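CRISPR-associated endonuclease Cas9 (Campylobacter jejuni subsp. jejuni serotype O:2, PDB 5X2H) is an RNA-guided DNA endonuclease of bacterial CRISPR immunity, cutting the two strands of target DNA with separate RuvC-like and HNH nuclease domains. Local coordinates at residues D451-P456 with A495-N500; E464-L469 with L499-D504. All blocks are in the same frame, centred on the assembly; numbering follows the deposited sequence.

Interaction 1 (D451-P456 with A495-N500); sequences DEVTNP and ARLVLN. With nucleotides of chain B; nucleotides of chain C.
Leu497 sends its CG anti to the backbone N (chi1 -177°), which carries its two methyls out from helix 493-505 to the loop 451-456, where Val453, with CG1 anti to its backbone N (chi1 -174°), has CG2 anti to the carbonyl carbon and meets one of them, CD2. The two side chains reach tip to tip, Val453 CG2 standing 3.6 Å from Leu497 CD2. Ile462 adds to the Leu497 side of this apolar patch, and Val458 and Leu459 of the same helix, 456-476, pack on Val453. Glu452 runs past Leu497 in the opposite sense, with OE1 4.1 Å from Leu497 CD1, while its CB and CG lie by the backbone of DC19 of chain C. Next along the loop, Thr454 OG1 hydrogen-bonds O2' of G12 of chain B at 3.2 Å, and Asn455 caps the start of helix 456-476 by receiving the N-H of Val457 on OD1. On helix 493-505, C5' of G1 of chain B lies over the centre of one face of the Arg496 guanidinium, 3.4 Å above its plane. Protein meets protein here through a small apolar touch, whereas Thr454 beside it bonds the RNA through a 2'-hydroxyl that DNA could not offer.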
# COMPACT_ATOMS: atom_id res chain seq x y z
N ASP A 451 5.78 3.94 -14.31
CA ASP A 451 5.64 4.95 -13.27
C ASP A 451 4.22 5.47 -13.13
O ASP A 451 3.91 6.12 -12.13
CB ASP A 451 6.60 6.11 -13.54
CG ASP A 451 8.04 5.67 -13.69
OD1 ASP A 451 8.37 4.55 -13.24
OD2 ASP A 451 8.85 6.44 -14.25
N GLU A 452 3.34 5.19 -14.10
CA GLU A 452 1.96 5.64 -14.01
C GLU A 452 1.14 4.82 -13.02
O GLU A 452 0.10 5.30 -12.56
CB GLU A 452 1.29 5.56 -15.38
CG GLU A 452 2.02 6.28 -16.50
CD GLU A 452 1.26 6.22 -17.81
OE1 GLU A 452 0.07 5.82 -17.78
OE2 GLU A 452 1.83 6.58 -18.86
N VAL A 453 1.58 3.62 -12.67
CA VAL A 453 0.78 2.68 -11.90
C VAL A 453 1.50 2.34 -10.61
O VAL A 453 2.58 1.73 -10.63
CB VAL A 453 0.48 1.40 -12.70
CG1 VAL A 453 -0.49 0.51 -11.93
CG2 VAL A 453 -0.09 1.75 -14.07
N THR A 454 0.91 2.74 -9.48
CA THR A 454 1.38 2.33 -8.17
C THR A 454 0.50 1.27 -7.52
O THR A 454 0.96 0.61 -6.58
CB THR A 454 1.44 3.54 -7.22
OG1 THR A 454 0.11 3.94 -6.87
CG2 THR A 454 2.15 4.70 -7.88
N ASN A 455 -0.72 1.10 -7.99
CA ASN A 455 -1.68 0.20 -7.34
C ASN A 455 -1.28 -1.25 -7.57
O ASN A 455 -1.26 -1.71 -8.71
CB ASN A 455 -3.08 0.46 -7.89
CG ASN A 455 -4.17 -0.09 -6.99
OD1 ASN A 455 -3.97 -1.09 -6.30
ND2 ASN A 455 -5.32 0.57 -6.99
N PRO A 456 -0.94 -2.00 -6.51
CA PRO A 456 -0.59 -3.42 -6.71
C PRO A 456 -1.72 -4.23 -7.30
O PRO A 456 -1.46 -5.27 -7.93
CB PRO A 456 -0.24 -3.89 -5.29
CG PRO A 456 0.08 -2.64 -4.53
CD PRO A 456 -0.83 -1.60 -5.10
N ALA A 495 -8.29 -0.91 -19.23
CA ALA A 495 -8.34 -1.48 -20.57
C ALA A 495 -7.54 -0.64 -21.56
O ALA A 495 -6.76 -1.18 -22.35
CB ALA A 495 -9.79 -1.62 -21.04
N ARG A 496 -7.72 0.68 -21.51
CA ARG A 496 -6.94 1.57 -22.36
C ARG A 496 -5.45 1.46 -22.06
O ARG A 496 -4.62 1.61 -22.96
CB ARG A 496 -7.43 3.00 -22.20
CG ARG A 496 -6.71 4.03 -23.06
CD ARG A 496 -6.73 3.64 -24.53
NE ARG A 496 -8.08 3.46 -25.04
CZ ARG A 496 -8.37 3.29 -26.33
NH1 ARG A 496 -9.63 3.14 -26.71
NH2 ARG A 496 -7.40 3.29 -27.23
N LEU A 497 -5.10 1.18 -20.80
CA LEU A 497 -3.70 1.01 -20.43
C LEU A 497 -3.13 -0.28 -21.01
O LEU A 497 -2.05 -0.29 -21.61
CB LEU A 497 -3.55 1.02 -18.91
CG LEU A 497 -2.13 0.93 -18.37
CD1 LEU A 497 -1.29 2.12 -18.83
CD2 LEU A 497 -2.16 0.85 -16.86
N VAL A 498 -3.85 -1.39 -20.83
CA VAL A 498 -3.39 -2.67 -21.36
C VAL A 498 -3.30 -2.61 -22.88
O VAL A 498 -2.39 -3.18 -23.49
CB VAL A 498 -4.32 -3.81 -20.89
CG1 VAL A 498 -4.01 -5.10 -21.63
CG2 VAL A 498 -4.20 -4.01 -19.39
N LEU A 499 -4.23 -1.90 -23.52
CA LEU A 499 -4.23 -1.79 -24.97
C LEU A 499 -3.02 -1.01 -25.47
O LEU A 499 -2.32 -1.46 -26.38
CB LEU A 499 -5.53 -1.14 -25.44
CG LEU A 499 -5.72 -0.89 -26.94
CD1 LEU A 499 -7.13 -1.27 -27.37
CD2 LEU A 499 -5.43 0.56 -27.29
N ASN A 500 -2.76 0.16 -24.89
CA ASN A 500 -1.60 0.95 -25.30
C ASN A 500 -0.30 0.23 -24.99
O ASN A 500 0.66 0.31 -25.76
CB ASN A 500 -1.62 2.32 -24.60
CG ASN A 500 -2.76 3.20 -25.08
OD1 ASN A 500 -3.06 3.25 -26.27
ND2 ASN A 500 -3.38 3.91 -24.15
P G B 12 -7.86 3.63 -1.96
OP1 G B 12 -8.39 2.39 -1.33
OP2 G B 12 -7.75 4.89 -1.18
O5' G B 12 -6.41 3.31 -2.54
C5' G B 12 -6.22 2.31 -3.53
C4' G B 12 -4.90 2.48 -4.23
O4' G B 12 -4.86 3.77 -4.90
C3' G B 12 -3.67 2.50 -3.34
O3' G B 12 -3.24 1.19 -2.98
C2' G B 12 -2.65 3.25 -4.18
O2' G B 12 -2.09 2.40 -5.17
C1' G B 12 -3.54 4.28 -4.89
N9 G B 12 -3.53 5.59 -4.21
C8 G B 12 -4.50 6.12 -3.38
N7 G B 12 -4.19 7.31 -2.93
C5 G B 12 -2.95 7.58 -3.50
C6 G B 12 -2.11 8.72 -3.38
O6 G B 12 -2.29 9.76 -2.73
N1 G B 12 -0.94 8.58 -4.13
C2 G B 12 -0.62 7.48 -4.88
N2 G B 12 0.55 7.52 -5.53
N3 G B 12 -1.40 6.41 -5.00
C4 G B 12 -2.53 6.53 -4.29
P G B 1 -11.06 8.29 -25.53
OP1 G B 1 -12.11 7.37 -26.02
OP2 G B 1 -10.73 8.34 -24.08
O5' G B 1 -9.72 7.99 -26.33
C5' G B 1 -9.34 6.65 -26.64
C4' G B 1 -8.16 6.62 -27.57
O4' G B 1 -8.55 7.11 -28.88
C3' G B 1 -6.98 7.50 -27.17
O3' G B 1 -6.14 6.91 -26.20
C2' G B 1 -6.29 7.75 -28.51
O2' G B 1 -5.53 6.61 -28.89
C1' G B 1 -7.49 7.87 -29.44
N9 G B 1 -7.95 9.26 -29.57
C8 G B 1 -9.14 9.78 -29.13
N7 G B 1 -9.28 11.05 -29.37
C5 G B 1 -8.11 11.40 -30.02
C6 G B 1 -7.68 12.66 -30.52
O6 G B 1 -8.28 13.74 -30.50
N1 G B 1 -6.42 12.58 -31.10
C2 G B 1 -5.66 11.44 -31.18
N2 G B 1 -4.47 11.57 -31.78
N3 G B 1 -6.04 10.26 -30.72
C4 G B 1 -7.27 10.32 -30.15
P DC C 19 1.82 9.98 -13.89
OP1 DC C 19 2.61 9.83 -15.13
OP2 DC C 19 1.35 11.31 -13.46
O5' DC C 19 0.56 9.00 -13.97
C5' DC C 19 -0.75 9.53 -13.92
C4' DC C 19 -1.73 8.49 -13.41
O4' DC C 19 -1.63 8.43 -11.96
C3' DC C 19 -3.19 8.78 -13.70
O3' DC C 19 -3.55 8.22 -14.95
C2' DC C 19 -3.89 8.08 -12.55
C1' DC C 19 -2.93 8.36 -11.39
N1 DC C 19 -3.22 9.66 -10.69
C2 DC C 19 -4.35 9.77 -9.87
O2 DC C 19 -5.11 8.79 -9.75
N3 DC C 19 -4.59 10.94 -9.25
C4 DC C 19 -3.76 11.97 -9.40
N4 DC C 19 -4.04 13.11 -8.76
C5 DC C 19 -2.60 11.88 -10.22
C6 DC C 19 -2.37 10.71 -10.84

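Interaction 2 (E464-L469 with L499-D504); sequences EYRKVL and LNYTKD. With nucleotides of chain B.
Thr502 OG1 is held by two hydrogen bonds: it accepts the hydroxyl proton of Tyr465, with Tyr465 OH at 2.8 Å from Thr502 OG1, and it also hydrogen-bonds Val498 O one turn earlier in its own helix. The second bond leaves the threonine hydroxyl as donor to the carbonyl, so both partners are served in a buried setting. OG1 lies at the edge of the Tyr465 ring, near its plane, and Thr502 CG2 comes 3.5 Å from Tyr465 OH, so that the tyrosine's end touches both branches of the threonine. Phe13 meets the Tyr465 ring edge-to-face. The two helices, 456-476 and 493-505, belong to the RuvC nuclease, whose RNase H-like fold has a mixed central sheet; Tyr465, Leu469 and Thr502 all rest on its strand 481-485. Tyr465 lies about 10 Å, side chain to side chain, from Asp14, a predicted magnesium ligand and active-site residue. Beside this pair of side chains, Tyr465 and Thr502, Tyr501 OH approaches the aliphatic part of Arg466, 3.7 Å from Arg466 CD, while its hydrogen bond goes to Pro442 O. Arg466 is stretched from CG to NE (chi3 -179°), which takes the guanidinium to the guide RNA. There NH1 bonds OP2 of U74 of chain B at 3.0 Å and an angle of 174°, and NH2 bonds OP1 of the same phosphate at 2.8 Å, with the phosphorus in the guanidinium plane. Arg466 NE also hydrogen-bonds Leu441 O, which probably helps to fix the turn of the group against the phosphate.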
# COMPACT_ATOMS: atom_id res chain seq x y z
N GLU A 464 -0.72 -10.98 -14.78
CA GLU A 464 -1.40 -12.20 -15.22
C GLU A 464 -1.85 -12.11 -16.67
O GLU A 464 -1.91 -13.13 -17.36
CB GLU A 464 -2.60 -12.48 -14.31
CG GLU A 464 -2.22 -12.92 -12.90
CD GLU A 464 -1.53 -14.27 -12.87
OE1 GLU A 464 -0.65 -14.47 -12.00
OE2 GLU A 464 -1.86 -15.13 -13.71
N TYR A 465 -2.16 -10.90 -17.15
CA TYR A 465 -2.44 -10.74 -18.58
C TYR A 465 -1.22 -11.07 -19.42
O TYR A 465 -1.32 -11.78 -20.43
CB TYR A 465 -2.93 -9.33 -18.87
CG TYR A 465 -2.84 -8.94 -20.33
CD1 TYR A 465 -3.74 -9.45 -21.26
CD2 TYR A 465 -1.86 -8.06 -20.77
CE1 TYR A 465 -3.66 -9.09 -22.60
CE2 TYR A 465 -1.78 -7.70 -22.11
CZ TYR A 465 -2.68 -8.22 -23.02
OH TYR A 465 -2.59 -7.86 -24.34
N ARG A 466 -0.05 -10.57 -19.01
CA ARG A 466 1.18 -10.84 -19.76
C ARG A 466 1.52 -12.33 -19.74
O ARG A 466 1.89 -12.89 -20.77
CB ARG A 466 2.33 -10.02 -19.19
CG ARG A 466 3.70 -10.48 -19.67
CD ARG A 466 4.81 -9.58 -19.18
NE ARG A 466 6.11 -10.04 -19.66
CZ ARG A 466 6.91 -10.86 -18.99
NH1 ARG A 466 6.54 -11.32 -17.80
NH2 ARG A 466 8.08 -11.23 -19.50
N LYS A 467 1.40 -12.97 -18.58
CA LYS A 467 1.75 -14.38 -18.47
C LYS A 467 0.86 -15.23 -19.36
O LYS A 467 1.35 -16.12 -20.07
CB LYS A 467 1.64 -14.83 -17.01
CG LYS A 467 1.88 -16.32 -16.81
CD LYS A 467 1.79 -16.70 -15.33
CE LYS A 467 2.86 -15.99 -14.52
NZ LYS A 467 2.93 -16.52 -13.13
N VAL A 468 -0.45 -14.97 -19.36
CA VAL A 468 -1.36 -15.75 -20.19
C VAL A 468 -1.11 -15.47 -21.67
O VAL A 468 -1.10 -16.40 -22.49
CB VAL A 468 -2.82 -15.46 -19.80
CG1 VAL A 468 -3.78 -16.12 -20.77
CG2 VAL A 468 -3.09 -15.94 -18.38
N LEU A 469 -0.91 -14.20 -22.03
CA LEU A 469 -0.67 -13.86 -23.43
C LEU A 469 0.61 -14.49 -23.94
O LEU A 469 0.64 -15.10 -25.02
CB LEU A 469 -0.62 -12.34 -23.60
CG LEU A 469 -0.09 -11.82 -24.94
CD1 LEU A 469 -0.99 -12.24 -26.10
CD2 LEU A 469 0.07 -10.31 -24.91
N LEU A 499 -4.23 -1.90 -23.52
CA LEU A 499 -4.23 -1.79 -24.97
C LEU A 499 -3.02 -1.01 -25.47
O LEU A 499 -2.32 -1.46 -26.38
CB LEU A 499 -5.53 -1.14 -25.44
CG LEU A 499 -5.72 -0.89 -26.94
CD1 LEU A 499 -7.13 -1.27 -27.37
CD2 LEU A 499 -5.43 0.56 -27.29
N ASN A 500 -2.76 0.16 -24.89
CA ASN A 500 -1.60 0.95 -25.30
C ASN A 500 -0.30 0.23 -24.99
O ASN A 500 0.66 0.31 -25.76
CB ASN A 500 -1.62 2.32 -24.60
CG ASN A 500 -2.76 3.20 -25.08
OD1 ASN A 500 -3.06 3.25 -26.27
ND2 ASN A 500 -3.38 3.91 -24.15
N TYR A 501 -0.26 -0.49 -23.86
CA TYR A 501 0.92 -1.26 -23.50
C TYR A 501 1.14 -2.42 -24.46
O TYR A 501 2.29 -2.80 -24.72
CB TYR A 501 0.76 -1.73 -22.05
CG TYR A 501 1.56 -2.93 -21.58
CD1 TYR A 501 2.93 -3.03 -21.80
CD2 TYR A 501 0.94 -3.93 -20.83
CE1 TYR A 501 3.65 -4.13 -21.34
CE2 TYR A 501 1.65 -5.02 -20.37
CZ TYR A 501 3.00 -5.11 -20.62
OH TYR A 501 3.69 -6.21 -20.15
N THR A 502 0.07 -2.96 -25.04
CA THR A 502 0.23 -4.09 -25.95
C THR A 502 0.65 -3.64 -27.35
O THR A 502 1.53 -4.26 -27.96
CB THR A 502 -1.07 -4.90 -26.02
OG1 THR A 502 -1.43 -5.33 -24.70
CG2 THR A 502 -0.90 -6.12 -26.91
N LYS A 503 0.05 -2.57 -27.87
CA LYS A 503 0.38 -2.14 -29.22
C LYS A 503 1.69 -1.37 -29.30
O LYS A 503 2.24 -1.23 -30.39
CB LYS A 503 -0.75 -1.29 -29.81
CG LYS A 503 -0.97 0.07 -29.16
CD LYS A 503 -1.99 0.86 -29.96
CE LYS A 503 -2.57 2.03 -29.17
NZ LYS A 503 -1.58 3.11 -28.90
N ASP A 504 2.21 -0.89 -28.17
CA ASP A 504 3.50 -0.20 -28.18
C ASP A 504 4.68 -1.16 -28.14
O ASP A 504 5.79 -0.76 -28.53
CB ASP A 504 3.60 0.77 -27.00
CG ASP A 504 2.88 2.07 -27.24
OD1 ASP A 504 2.21 2.21 -28.29
OD2 ASP A 504 2.99 2.98 -26.39
P U B 74 9.75 -13.07 -16.99
OP1 U B 74 9.99 -13.00 -18.45
OP2 U B 74 8.36 -13.26 -16.49
O5' U B 74 10.65 -14.24 -16.38
C5' U B 74 12.05 -14.30 -16.64
C4' U B 74 12.75 -15.25 -15.69
O4' U B 74 12.51 -14.84 -14.32
C3' U B 74 12.28 -16.70 -15.74
O3' U B 74 12.89 -17.42 -16.79
C2' U B 74 12.66 -17.22 -14.35
O2' U B 74 14.03 -17.60 -14.32
C1' U B 74 12.49 -15.97 -13.48
N1 U B 74 11.22 -15.98 -12.72
C2 U B 74 11.20 -16.68 -11.53
O2 U B 74 12.17 -17.28 -11.10
N3 U B 74 10.00 -16.66 -10.85
C4 U B 74 8.85 -16.01 -11.24
O4 U B 74 7.84 -16.08 -10.52
C5 U B 74 8.95 -15.31 -12.48
C6 U B 74 10.10 -15.32 -13.16
P G B 73 6.01 -10.02 -13.78
OP1 G B 73 5.46 -9.94 -15.15
OP2 G B 73 5.44 -10.98 -12.80
O5' G B 73 7.57 -10.33 -13.87
C5' G B 73 8.41 -9.63 -14.78
C4' G B 73 9.85 -10.04 -14.62
O4' G B 73 10.24 -9.88 -13.23
C3' G B 73 10.18 -11.49 -14.93
O3' G B 73 10.34 -11.73 -16.32
C2' G B 73 11.46 -11.72 -14.13
O2' G B 73 12.58 -11.17 -14.81
C1' G B 73 11.19 -10.87 -12.89
N9 G B 73 10.65 -11.68 -11.77
C8 G B 73 9.36 -11.71 -11.32
N7 G B 73 9.19 -12.52 -10.31
C5 G B 73 10.45 -13.07 -10.10
C6 G B 73 10.90 -14.02 -9.14
O6 G B 73 10.24 -14.60 -8.27
N1 G B 73 12.25 -14.29 -9.28
C2 G B 73 13.08 -13.72 -10.21
N2 G B 73 14.37 -14.10 -10.19
N3 G B 73 12.68 -12.83 -11.10
C4 G B 73 11.36 -12.56 -10.99
P A B 78 3.26 -19.89 -11.83
OP1 A B 78 1.84 -19.44 -11.89
OP2 A B 78 4.21 -19.49 -12.89
O5' A B 78 3.85 -19.39 -10.43
C5' A B 78 3.25 -19.79 -9.21
C4' A B 78 4.22 -19.66 -8.06
O4' A B 78 5.47 -20.32 -8.41
C3' A B 78 4.60 -18.22 -7.69
O3' A B 78 4.90 -18.18 -6.30
C2' A B 78 5.90 -18.03 -8.47
O2' A B 78 6.73 -16.99 -7.98
C1' A B 78 6.54 -19.40 -8.30
N9 A B 78 7.55 -19.71 -9.31
C8 A B 78 7.56 -19.34 -10.63
N7 A B 78 8.63 -19.75 -11.28
C5 A B 78 9.36 -20.43 -10.31
C6 A B 78 10.60 -21.09 -10.36
N6 A B 78 11.34 -21.20 -11.46
N1 A B 78 11.05 -21.67 -9.22
C2 A B 78 10.30 -21.56 -8.11
N3 A B 78 9.13 -20.96 -7.94
C4 A B 78 8.71 -20.40 -9.09

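Interactions 1 and 2 lie with their centres 10 Å apart and share helix 493-505, their segments there overlapping at Leu499 and Asn500. Along the chain the order is loop 451-456, then 464-469 on the helix that begins at its last residue, then strand 481-485, and finally the shared helix. That helix therefore receives the loop near its beginning and helix 456-476 farther on; the two sites touch where Val498 CG1 packs on Tyr465 CE2 at 3.5 Å. Interaction 1 faces the RNA and target DNA, whereas interaction 2 lies on the RuvC sheet and also reaches the RNA. The arrangement is consistent with this part of the chain joining nucleic-acid contacts to the nuclease fold.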